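Local coordinates for DNA repair protein RAD2 (Saccharomyces cerevisiae, PDB 4Q0W), which cuts single-stranded DNA as a magnesium-dependent endonuclease and is essential for the incision step in excision repair of DNA damaged by UV light, bulky adducts or cross-linking agents, at residues Ser52-Phe57 and Arg340-Thr345. Residues are numbered along the deposited sequence; the frame is centred on the assembly and turned at random.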
ATOM      1  N   SER A  52     -28.374  -6.080  22.051  1.00 32.35           N
ATOM      2  CA  SER A  52     -26.994  -5.629  22.229  1.00 29.78           C
ATOM      3  C   SER A  52     -26.898  -4.106  22.237  1.00 28.16           C
ATOM      4  O   SER A  52     -25.959  -3.537  22.805  1.00 28.74           O
ATOM      5  CB  SER A  52     -26.110  -6.183  21.111  1.00 40.83           C
ATOM      6  OG  SER A  52     -26.460  -5.599  19.866  1.00 35.62           O
ATOM      7  N   HIS A  53     -27.860  -3.445  21.596  1.00 22.81           N
ATOM      8  CA  HIS A  53     -27.909  -1.988  21.634  1.00 29.95           C
ATOM      9  C   HIS A  53     -28.193  -1.482  23.050  1.00 29.30           C
ATOM     10  O   HIS A  53     -27.702  -0.420  23.445  1.00 25.86           O
ATOM     11  CB  HIS A  53     -28.961  -1.460  20.668  1.00 33.44           C
ATOM     12  CG  HIS A  53     -30.357  -1.891  21.003  1.00 39.50           C
ATOM     13  ND1 HIS A  53     -30.742  -3.214  21.030  1.00 37.46           N
ATOM     14  CD2 HIS A  53     -31.460  -1.169  21.317  1.00 34.12           C
ATOM     15  CE1 HIS A  53     -32.022  -3.289  21.353  1.00 36.64           C
ATOM     16  NE2 HIS A  53     -32.480  -2.064  21.537  1.00 37.92           N
ATOM     17  N   ILE A  54     -28.988  -2.237  23.807  1.00 27.92           N
ATOM     18  CA  ILE A  54     -29.275  -1.872  25.192  1.00 27.03           C
ATOM     19  C   ILE A  54     -28.050  -2.123  26.060  1.00 23.21           C
ATOM     20  O   ILE A  54     -27.642  -1.258  26.832  1.00 22.27           O
ATOM     21  CB  ILE A  54     -30.475  -2.660  25.759  1.00 31.61           C
ATOM     22  CG1 ILE A  54     -31.709  -2.451  24.882  1.00 30.80           C
ATOM     23  CG2 ILE A  54     -30.762  -2.253  27.216  1.00 20.86           C
ATOM     24  CD1 ILE A  54     -32.278  -1.063  24.960  1.00 33.97           C
ATOM     25  N   THR A  55     -27.469  -3.313  25.930  1.00 20.57           N
ATOM     26  CA  THR A  55     -26.268  -3.667  26.674  0.76 25.44           C
ATOM     27  C   THR A  55     -25.152  -2.658  26.381  1.00 29.10           C
ATOM     28  O   THR A  55     -24.483  -2.171  27.297  1.00 23.51           O
ATOM     29  CB  THR A  55     -25.782  -5.085  26.300  0.76 29.13           C
ATOM     30  OG1 THR A  55     -26.807  -6.035  26.611  0.76 31.98           O
ATOM     31  CG2 THR A  55     -24.522  -5.453  27.062  0.76 27.76           C
ATOM     32  N   GLY A  56     -24.975  -2.340  25.100  1.00 28.46           N
ATOM     33  CA  GLY A  56     -23.937  -1.420  24.660  1.00 28.01           C
ATOM     34  C   GLY A  56     -24.124  -0.028  25.226  1.00 19.78           C
ATOM     35  O   GLY A  56     -23.202   0.525  25.825  1.00 22.16           O
ATOM     36  N   PHE A  57     -25.310   0.545  25.033  1.00 20.45           N
ATOM     37  CA  PHE A  57     -25.596   1.868  25.572  1.00 23.51           C
ATOM     38  C   PHE A  57     -25.437   1.904  27.087  1.00 27.15           C
ATOM     39  O   PHE A  57     -24.831   2.844  27.617  1.00 19.07           O
ATOM     40  CB  PHE A  57     -27.000   2.333  25.194  1.00 22.77           C
ATOM     41  CG  PHE A  57     -27.050   3.154  23.934  1.00 19.60           C
ATOM     42  CD1 PHE A  57     -26.994   2.541  22.688  1.00 16.77           C
ATOM     43  CD2 PHE A  57     -27.176   4.538  23.996  1.00 18.58           C
ATOM     44  CE1 PHE A  57     -27.052   3.291  21.527  1.00 22.27           C
ATOM     45  CE2 PHE A  57     -27.234   5.296  22.837  1.00 22.40           C
ATOM     46  CZ  PHE A  57     -27.170   4.667  21.598  1.00 19.09           C
ATOM     47  N   ARG A 340     -34.047  -0.503  37.099  1.00 20.37           N
ATOM     48  CA  ARG A 340     -34.191  -1.911  37.489  1.00 25.12           C
ATOM     49  C   ARG A 340     -35.210  -2.631  36.610  1.00 14.90           C
ATOM     50  O   ARG A 340     -34.927  -3.680  36.033  1.00 17.22           O
ATOM     51  CB  ARG A 340     -34.693  -2.020  38.927  1.00 20.52           C
ATOM     52  CG  ARG A 340     -33.648  -1.872  40.023  1.00 21.77           C
ATOM     53  CD  ARG A 340     -34.392  -1.614  41.337  1.00 24.32           C
ATOM     54  NE  ARG A 340     -33.555  -1.765  42.524  1.00 22.18           N
ATOM     55  CZ  ARG A 340     -34.008  -1.617  43.763  1.00 24.37           C
ATOM     56  NH1 ARG A 340     -35.281  -1.316  43.966  1.00 20.78           N
ATOM     57  NH2 ARG A 340     -33.191  -1.764  44.793  1.00 26.64           N
ATOM     58  N   SER A 341     -36.408  -2.073  36.528  1.00 16.17           N
ATOM     59  CA  SER A 341     -37.445  -2.720  35.737  1.00 21.64           C
ATOM     60  C   SER A 341     -37.111  -2.719  34.233  1.00 24.13           C
ATOM     61  O   SER A 341     -37.423  -3.681  33.518  1.00 19.97           O
ATOM     62  CB  SER A 341     -38.814  -2.087  36.019  1.00 21.90           C
ATOM     63  OG  SER A 341     -38.775  -0.678  35.885  1.00 23.97           O
ATOM     64  N   PHE A 342     -36.456  -1.660  33.760  1.00 23.57           N
ATOM     65  CA  PHE A 342     -36.070  -1.583  32.345  1.00 23.61           C
ATOM     66  C   PHE A 342     -35.115  -2.694  31.961  1.00 20.72           C
ATOM     67  O   PHE A 342     -35.346  -3.403  30.979  1.00 25.08           O
ATOM     68  CB  PHE A 342     -35.431  -0.236  32.011  1.00 22.38           C
ATOM     69  CG  PHE A 342     -35.116  -0.065  30.542  1.00 25.45           C
ATOM     70  CD1 PHE A 342     -36.078   0.431  29.674  1.00 24.96           C
ATOM     71  CD2 PHE A 342     -33.864  -0.412  30.030  1.00 19.73           C
ATOM     72  CE1 PHE A 342     -35.802   0.598  28.311  1.00 33.67           C
ATOM     73  CE2 PHE A 342     -33.574  -0.254  28.662  1.00 24.82           C
ATOM     74  CZ  PHE A 342     -34.549   0.252  27.806  1.00 23.00           C
ATOM     75  N   MET A 343     -34.023  -2.821  32.716  1.00 18.48           N
ATOM     76  CA  MET A 343     -33.026  -3.858  32.461  1.00 21.85           C
ATOM     77  C   MET A 343     -33.590  -5.271  32.675  1.00 26.00           C
ATOM     78  O   MET A 343     -33.186  -6.230  31.999  1.00 24.21           O
ATOM     79  CB  MET A 343     -31.787  -3.646  33.342  1.00 21.08           C
ATOM     80  CG  MET A 343     -31.043  -2.334  33.069  1.00 23.93           C
ATOM     81  SD  MET A 343     -30.511  -2.166  31.346  1.00 25.86           S
ATOM     82  CE  MET A 343     -28.966  -3.097  31.372  1.00 23.60           C
ATOM     83  N   LYS A 344     -34.521  -5.395  33.615  1.00 21.10           N
ATOM     84  CA  LYS A 344     -35.188  -6.674  33.864  1.00 23.23           C
ATOM     85  C   LYS A 344     -35.938  -7.078  32.612  1.00 20.94           C
ATOM     86  O   LYS A 344     -35.733  -8.159  32.061  1.00 26.63           O
ATOM     87  CB  LYS A 344     -36.191  -6.518  35.008  1.00 26.53           C
ATOM     88  CG  LYS A 344     -37.010  -7.760  35.279  1.00 31.87           C
ATOM     89  CD  LYS A 344     -36.195  -8.777  36.045  1.00 29.91           C
ATOM     90  CE  LYS A 344     -37.076  -9.937  36.504  1.00 33.41           C
ATOM     91  NZ  LYS A 344     -36.262 -10.988  37.177  1.00 29.41           N
ATOM     92  N   THR A 345     -36.793  -6.169  32.159  1.00 20.92           N
ATOM     93  CA  THR A 345     -37.630  -6.395  30.996  1.00 25.87           C
ATOM     94  C   THR A 345     -36.819  -6.645  29.724  1.00 31.78           C
ATOM     95  O   THR A 345     -37.124  -7.570  28.967  1.00 31.28           O
ATOM     96  CB  THR A 345     -38.556  -5.194  30.775  1.00 25.27           C
ATOM     97  OG1 THR A 345     -39.490  -5.100  31.860  1.00 29.15           O
ATOM     98  CG2 THR A 345     -39.309  -5.330  29.467  1.00 27.84           C
TER
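Ile54 meets Phe342 and Met343 in a small, buried, wholly apolar contact. Its CB points at segment 340-345, and both ends of the branched side chain touch the ring of Phe342. CG2 lies 3.7 Å from Phe342 CE2, at the ring edge and near its plane. CD1 sits 3.9 Å from Phe342 CZ. With chi1 at -56°, CG2 of Ile54 is anti to the backbone N and reaches both the ring edge and the Met343 sulfur. Phe342 extends from the opposite direction. Its CG is anti to its own backbone N (chi1 -175°), which sends the ring out toward segment 52-57. The sulfur of Met343 adds a looser touch, with SD 4.1 Å from Ile54 CG2. Its side chain runs alongside Ile54 in the reverse sense.

The contact joins two distant parts of the chain. Helix 52-66 belongs to the N-domain, part of the PIN-like, Rossmann-like alpha/beta nuclease core built on a mixed sheet. Helix 336-347, near the C-terminal end, packs against it away from the metal-binding residues. The nearest CA atoms, those of Ile54 and Met343, are 8.4 Å apart, and the side chains span that distance. An alanine in place of Ile54 would probably leave the edge of the Phe342 ring and the Met343 sulfur without their apolar partner.

Other side chains extend the packing. Leu347 touches Ile54, and Arg160 of helix 148-160 touches Phe342. Polar bonding lies beside this contact: His53 NE2 hydrogen-bonds to Glu153 OE2, and Arg340 NH2 forms a salt bridge with Asp355 OD2.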